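Local coordinates for glucosamine--fructose-6-phosphate aminotransferase [isomerizing] (Francisella tularensis subsp. tularensis, PDB 3TBF), which probably carries the isomerase half of the enzyme that makes glucosamine 6-phosphate from fructose 6-phosphate, using ammonia released from glutamine, at residues A[54-66]-A[76-89]. Numbering follows the deposited sequence.
Sequences TKHICIVACGTSY and IEKYAKVPCSVEIA
I57 and I59 each spend both backbone polar groups on the strand 84-88 side. I57 N donates to P83 O (2.9 Å), and I57 O accepts S85 N. I59 N binds S85 O at 2.8 Å, nearly straight at 172°, while I59 O takes E87 N. The ladder ends less regularly: A61 N to E87 O is weak at 3.3 Å, and A89 N reaches A61 O from 42° out of the carbonyl plane, where helix 89-92 begins. The alternate residues H56 and C58 turn their backbone groups to strand 103-109 and G102 just before it, so strand 56-61 is bonded along both edges.

On the outer edge of strand 84-88, C84 N donates to the anti lone pair of E77 OE2 (2.8 Å), and C84 O accepts a hydrogen bond from K73 NZ. The other oxygen of E77, OE1, forms a salt bridge with R95 and accepts V98 N, both of the second subunit. The E87 carboxylate has its own partner in R95 of the same chain.

Beside helix 63-80, I57 CD1 meets I76 CG2 tip to tip, and I59 CD1 lies 3.8 Å from C84 SG. Further along, I88 CG1 stands over the centre of the Y66 ring in a CH-pi contact, 3.5 Å from the centroid; a chi1 of 167° swings that ring away from its own backbone N and under I88. The face bearing C58 and V60 is mixed: V60 CG1 packs on A89 CB, while S85 OG touches CE1 at the H56 ring edge, 3.4 Å away. H56 ND1 is hydrogen-bonded outside the two segments. P83 O, already bonded to I57 N, also lies over one face of the H56 ring, toward its rim.

This is a right-handed beta-alpha-beta crossover of the SIS fold: parallel backbone bonding sets the register, apolar packing seats the helix, and E77 probably couples the outer strand to the dimer interface.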
loop_
_atom_site.group_PDB
_atom_site.type_symbol
_atom_site.label_atom_id
_atom_site.label_comp_id
_atom_site.label_asym_id
_atom_site.label_seq_id
_atom_site.Cartn_x
_atom_site.Cartn_y
_atom_site.Cartn_z
ATOM N N THR A 54 -13.203 -21.127 -8.937
ATOM C CA THR A 54 -12.410 -20.070 -8.357
ATOM C C THR A 54 -12.107 -20.394 -6.944
ATOM O O THR A 54 -13.018 -20.734 -6.196
ATOM C CB THR A 54 -13.153 -18.754 -8.380
ATOM O OG1 THR A 54 -13.294 -18.348 -9.734
ATOM C CG2 THR A 54 -12.442 -17.662 -7.550
ATOM N N LYS A 55 -10.821 -20.326 -6.591
ATOM C CA LYS A 55 -10.376 -20.554 -5.213
ATOM C C LYS A 55 -9.593 -19.370 -4.661
ATOM O O LYS A 55 -9.294 -19.266 -3.460
ATOM C CB LYS A 55 -9.515 -21.798 -5.110
ATOM C CG LYS A 55 -9.795 -22.839 -6.156
ATOM C CD LYS A 55 -10.109 -24.211 -5.555
ATOM C CE LYS A 55 -11.570 -24.255 -5.122
ATOM N NZ LYS A 55 -12.542 -24.309 -6.282
ATOM N N HIS A 56 -9.251 -18.482 -5.549
ATOM C CA HIS A 56 -8.538 -17.326 -5.171
ATOM C C HIS A 56 -8.891 -16.252 -6.154
ATOM O O HIS A 56 -9.041 -16.488 -7.315
ATOM C CB HIS A 56 -7.040 -17.622 -5.227
ATOM C CG HIS A 56 -6.192 -16.472 -4.804
ATOM N ND1 HIS A 56 -5.805 -15.481 -5.677
ATOM C CD2 HIS A 56 -5.636 -16.161 -3.604
ATOM C CE1 HIS A 56 -5.072 -14.593 -5.029
ATOM N NE2 HIS A 56 -4.953 -14.980 -3.769
ATOM N N ILE A 57 -9.007 -15.051 -5.662
ATOM C CA ILE A 57 -9.354 -13.928 -6.497
ATOM C C ILE A 57 -8.220 -12.936 -6.507
ATOM O O ILE A 57 -7.818 -12.480 -5.457
ATOM C CB ILE A 57 -10.592 -13.239 -5.971
ATOM C CG1 ILE A 57 -11.781 -14.139 -6.139
ATOM C CG2 ILE A 57 -10.818 -11.948 -6.705
ATOM C CD1 ILE A 57 -12.903 -13.667 -5.367
ATOM N N CYS A 58 -7.782 -12.575 -7.722
ATOM C CA CYS A 58 -6.631 -11.709 -7.963
ATOM C C CYS A 58 -7.112 -10.431 -8.610
ATOM O O CYS A 58 -7.457 -10.419 -9.797
ATOM C CB CYS A 58 -5.636 -12.415 -8.920
ATOM S SG CYS A 58 -3.877 -12.212 -8.538
ATOM N N ILE A 59 -7.152 -9.341 -7.858
ATOM C CA ILE A 59 -7.703 -8.075 -8.395
ATOM C C ILE A 59 -6.510 -7.228 -8.839
ATOM O O ILE A 59 -5.579 -7.005 -8.066
ATOM C CB ILE A 59 -8.518 -7.324 -7.397
ATOM C CG1 ILE A 59 -9.741 -8.127 -6.957
ATOM C CG2 ILE A 59 -9.052 -6.017 -7.984
ATOM C CD1 ILE A 59 -10.582 -7.417 -5.862
ATOM N N VAL A 60 -6.546 -6.799 -10.098
ATOM C CA VAL A 60 -5.547 -5.946 -10.690
ATOM C C VAL A 60 -6.165 -4.657 -11.215
ATOM O O VAL A 60 -7.155 -4.683 -11.942
ATOM C CB VAL A 60 -4.854 -6.668 -11.859
ATOM C CG1 VAL A 60 -3.830 -5.748 -12.566
ATOM C CG2 VAL A 60 -4.182 -7.936 -11.327
ATOM N N ALA A 61 -5.579 -3.522 -10.867
ATOM C CA ALA A 61 -6.129 -2.235 -11.283
ATOM C C ALA A 61 -5.151 -1.084 -11.011
ATOM O O ALA A 61 -4.061 -1.287 -10.428
ATOM C CB ALA A 61 -7.454 -1.969 -10.559
ATOM N N CYS A 62 -5.516 0.123 -11.428
ATOM C CA CYS A 62 -4.734 1.250 -11.057
ATOM C C CYS A 62 -5.586 2.437 -10.588
ATOM O O CYS A 62 -6.788 2.499 -10.866
ATOM C CB CYS A 62 -3.751 1.581 -12.168
ATOM S SG CYS A 62 -4.494 2.462 -13.411
ATOM N N GLY A 63 -4.989 3.287 -9.753
ATOM C CA GLY A 63 -5.595 4.491 -9.286
ATOM C C GLY A 63 -6.816 4.222 -8.460
ATOM O O GLY A 63 -6.839 3.377 -7.615
ATOM N N THR A 64 -7.872 4.937 -8.769
ATOM C CA THR A 64 -9.117 4.847 -8.067
ATOM C C THR A 64 -9.717 3.450 -8.113
ATOM O O THR A 64 -10.333 3.006 -7.124
ATOM C CB THR A 64 -10.089 5.856 -8.700
ATOM O OG1 THR A 64 -9.793 7.137 -8.154
ATOM C CG2 THR A 64 -11.494 5.542 -8.393
ATOM N N SER A 65 -9.574 2.776 -9.252
ATOM C CA SER A 65 -10.054 1.415 -9.391
ATOM C C SER A 65 -9.276 0.444 -8.468
ATOM O O SER A 65 -9.818 -0.523 -7.930
ATOM C CB SER A 65 -9.966 0.999 -10.868
ATOM O OG SER A 65 -10.824 1.855 -11.693
ATOM N N TYR A 66 -8.014 0.736 -8.216
ATOM C CA TYR A 66 -7.277 -0.063 -7.284
ATOM C C TYR A 66 -7.782 0.183 -5.866
ATOM O O TYR A 66 -7.962 -0.768 -5.105
ATOM C CB TYR A 66 -5.780 0.190 -7.437
ATOM C CG TYR A 66 -4.897 -0.327 -6.356
ATOM C CD1 TYR A 66 -4.509 -1.646 -6.343
ATOM C CD2 TYR A 66 -4.426 0.521 -5.376
ATOM C CE1 TYR A 66 -3.676 -2.128 -5.364
ATOM C CE2 TYR A 66 -3.593 0.077 -4.380
ATOM C CZ TYR A 66 -3.215 -1.243 -4.380
ATOM O OH TYR A 66 -2.397 -1.682 -3.371
ATOM N N ILE A 76 -14.820 -9.569 0.321
ATOM C CA ILE A 76 -14.667 -10.883 -0.279
ATOM C C ILE A 76 -14.182 -11.933 0.695
ATOM O O ILE A 76 -14.706 -13.031 0.747
ATOM C CB ILE A 76 -13.744 -10.884 -1.475
ATOM C CG1 ILE A 76 -14.387 -10.119 -2.631
ATOM C CG2 ILE A 76 -13.505 -12.317 -1.895
ATOM C CD1 ILE A 76 -13.474 -9.737 -3.719
ATOM N N GLU A 77 -13.156 -11.592 1.448
ATOM C CA GLU A 77 -12.639 -12.478 2.458
ATOM C C GLU A 77 -13.629 -12.732 3.579
ATOM O O GLU A 77 -13.834 -13.864 3.959
ATOM C CB GLU A 77 -11.303 -11.922 2.966
ATOM C CG GLU A 77 -10.239 -11.990 1.858
ATOM C CD GLU A 77 -8.807 -12.344 2.324
ATOM O OE1 GLU A 77 -8.549 -12.353 3.571
ATOM O OE2 GLU A 77 -7.969 -12.614 1.399
ATOM N N LYS A 78 -14.278 -11.687 4.056
ATOM C CA LYS A 78 -15.161 -11.791 5.185
ATOM C C LYS A 78 -16.479 -12.489 4.865
ATOM O O LYS A 78 -16.908 -13.324 5.645
ATOM C CB LYS A 78 -15.486 -10.383 5.728
ATOM C CG LYS A 78 -16.530 -10.360 6.829
ATOM C CD LYS A 78 -16.566 -9.000 7.579
ATOM C CE LYS A 78 -17.654 -9.024 8.634
ATOM N NZ LYS A 78 -17.755 -7.738 9.373
ATOM N N TYR A 79 -17.131 -12.115 3.752
ATOM C CA TYR A 79 -18.443 -12.619 3.396
ATOM C C TYR A 79 -18.432 -13.791 2.450
ATOM O O TYR A 79 -19.138 -14.736 2.681
ATOM C CB TYR A 79 -19.301 -11.504 2.793
ATOM C CG TYR A 79 -19.680 -10.455 3.783
ATOM C CD1 TYR A 79 -20.728 -10.647 4.678
ATOM C CD2 TYR A 79 -18.984 -9.276 3.869
ATOM C CE1 TYR A 79 -21.084 -9.664 5.632
ATOM C CE2 TYR A 79 -19.318 -8.299 4.809
ATOM C CZ TYR A 79 -20.369 -8.494 5.678
ATOM O OH TYR A 79 -20.678 -7.505 6.562
ATOM N N ALA A 80 -17.678 -13.740 1.373
ATOM C CA ALA A 80 -17.546 -14.902 0.466
ATOM C C ALA A 80 -16.547 -15.948 0.930
ATOM O O ALA A 80 -16.531 -17.051 0.404
ATOM C CB ALA A 80 -17.189 -14.460 -0.902
ATOM N N LYS A 81 -15.667 -15.581 1.858
ATOM C CA LYS A 81 -14.603 -16.443 2.324
ATOM C C LYS A 81 -13.711 -17.018 1.233
ATOM O O LYS A 81 -13.240 -18.149 1.330
ATOM C CB LYS A 81 -15.181 -17.570 3.152
ATOM C CG LYS A 81 -16.195 -17.080 4.132
ATOM C CD LYS A 81 -15.910 -17.471 5.528
ATOM C CE LYS A 81 -16.508 -16.425 6.468
ATOM N NZ LYS A 81 -15.490 -15.586 7.262
ATOM N N VAL A 82 -13.443 -16.232 0.206
ATOM C CA VAL A 82 -12.476 -16.603 -0.789
ATOM C C VAL A 82 -11.248 -15.723 -0.589
ATOM O O VAL A 82 -11.372 -14.541 -0.385
ATOM C CB VAL A 82 -13.054 -16.443 -2.173
ATOM C CG1 VAL A 82 -12.074 -16.914 -3.252
ATOM C CG2 VAL A 82 -14.325 -17.259 -2.235
ATOM N N PRO A 83 -10.045 -16.332 -0.567
ATOM C CA PRO A 83 -8.892 -15.474 -0.395
ATOM C C PRO A 83 -8.741 -14.482 -1.579
ATOM O O PRO A 83 -9.081 -14.808 -2.734
ATOM C CB PRO A 83 -7.735 -16.465 -0.297
ATOM C CG PRO A 83 -8.210 -17.680 -0.909
ATOM C CD PRO A 83 -9.680 -17.746 -0.676
ATOM N N CYS A 84 -8.259 -13.276 -1.288
ATOM C CA CYS A 84 -8.223 -12.212 -2.285
ATOM C C CYS A 84 -6.917 -11.430 -2.205
ATOM O O CYS A 84 -6.477 -11.069 -1.103
ATOM C CB CYS A 84 -9.385 -11.291 -2.000
ATOM S SG CYS A 84 -9.692 -10.064 -3.261
ATOM N N SER A 85 -6.260 -11.186 -3.334
ATOM C CA SER A 85 -5.140 -10.278 -3.314
ATOM C C SER A 85 -5.381 -9.093 -4.250
ATOM O O SER A 85 -6.142 -9.191 -5.243
ATOM C CB SER A 85 -3.839 -10.996 -3.668
ATOM O OG SER A 85 -3.887 -11.458 -4.985
ATOM N N VAL A 86 -4.796 -7.950 -3.918
ATOM C CA VAL A 86 -5.047 -6.830 -4.734
ATOM C C VAL A 86 -3.748 -6.210 -5.117
ATOM O O VAL A 86 -2.992 -5.864 -4.240
ATOM C CB VAL A 86 -5.913 -5.768 -4.049
ATOM C CG1 VAL A 86 -6.170 -4.668 -5.056
ATOM C CG2 VAL A 86 -7.261 -6.344 -3.624
ATOM N N GLU A 87 -3.524 -6.001 -6.417
ATOM C CA GLU A 87 -2.250 -5.477 -6.842
ATOM C C GLU A 87 -2.313 -4.367 -7.879
ATOM O O GLU A 87 -3.137 -4.387 -8.787
ATOM C CB GLU A 87 -1.354 -6.616 -7.324
ATOM C CG GLU A 87 0.196 -6.265 -7.116
ATOM C CD GLU A 87 1.135 -7.465 -7.324
ATOM O OE1 GLU A 87 0.759 -8.598 -6.897
ATOM O OE2 GLU A 87 2.243 -7.245 -7.885
ATOM N N ILE A 88 -1.425 -3.403 -7.747
ATOM C CA ILE A 88 -1.272 -2.380 -8.742
ATOM C C ILE A 88 -0.778 -2.909 -10.099
ATOM O O ILE A 88 0.242 -3.631 -10.218
ATOM C CB ILE A 88 -0.326 -1.276 -8.254
ATOM C CG1 ILE A 88 -0.995 -0.500 -7.133
ATOM C CG2 ILE A 88 -0.107 -0.222 -9.356
ATOM C CD1 ILE A 88 -0.065 -0.183 -6.014
ATOM N N ALA A 89 -1.508 -2.520 -11.132
ATOM C CA ALA A 89 -1.253 -3.037 -12.462
ATOM C C ALA A 89 0.166 -2.731 -12.994
ATOM O O ALA A 89 0.735 -3.538 -13.676
ATOM C CB ALA A 89 -2.269 -2.468 -13.399
#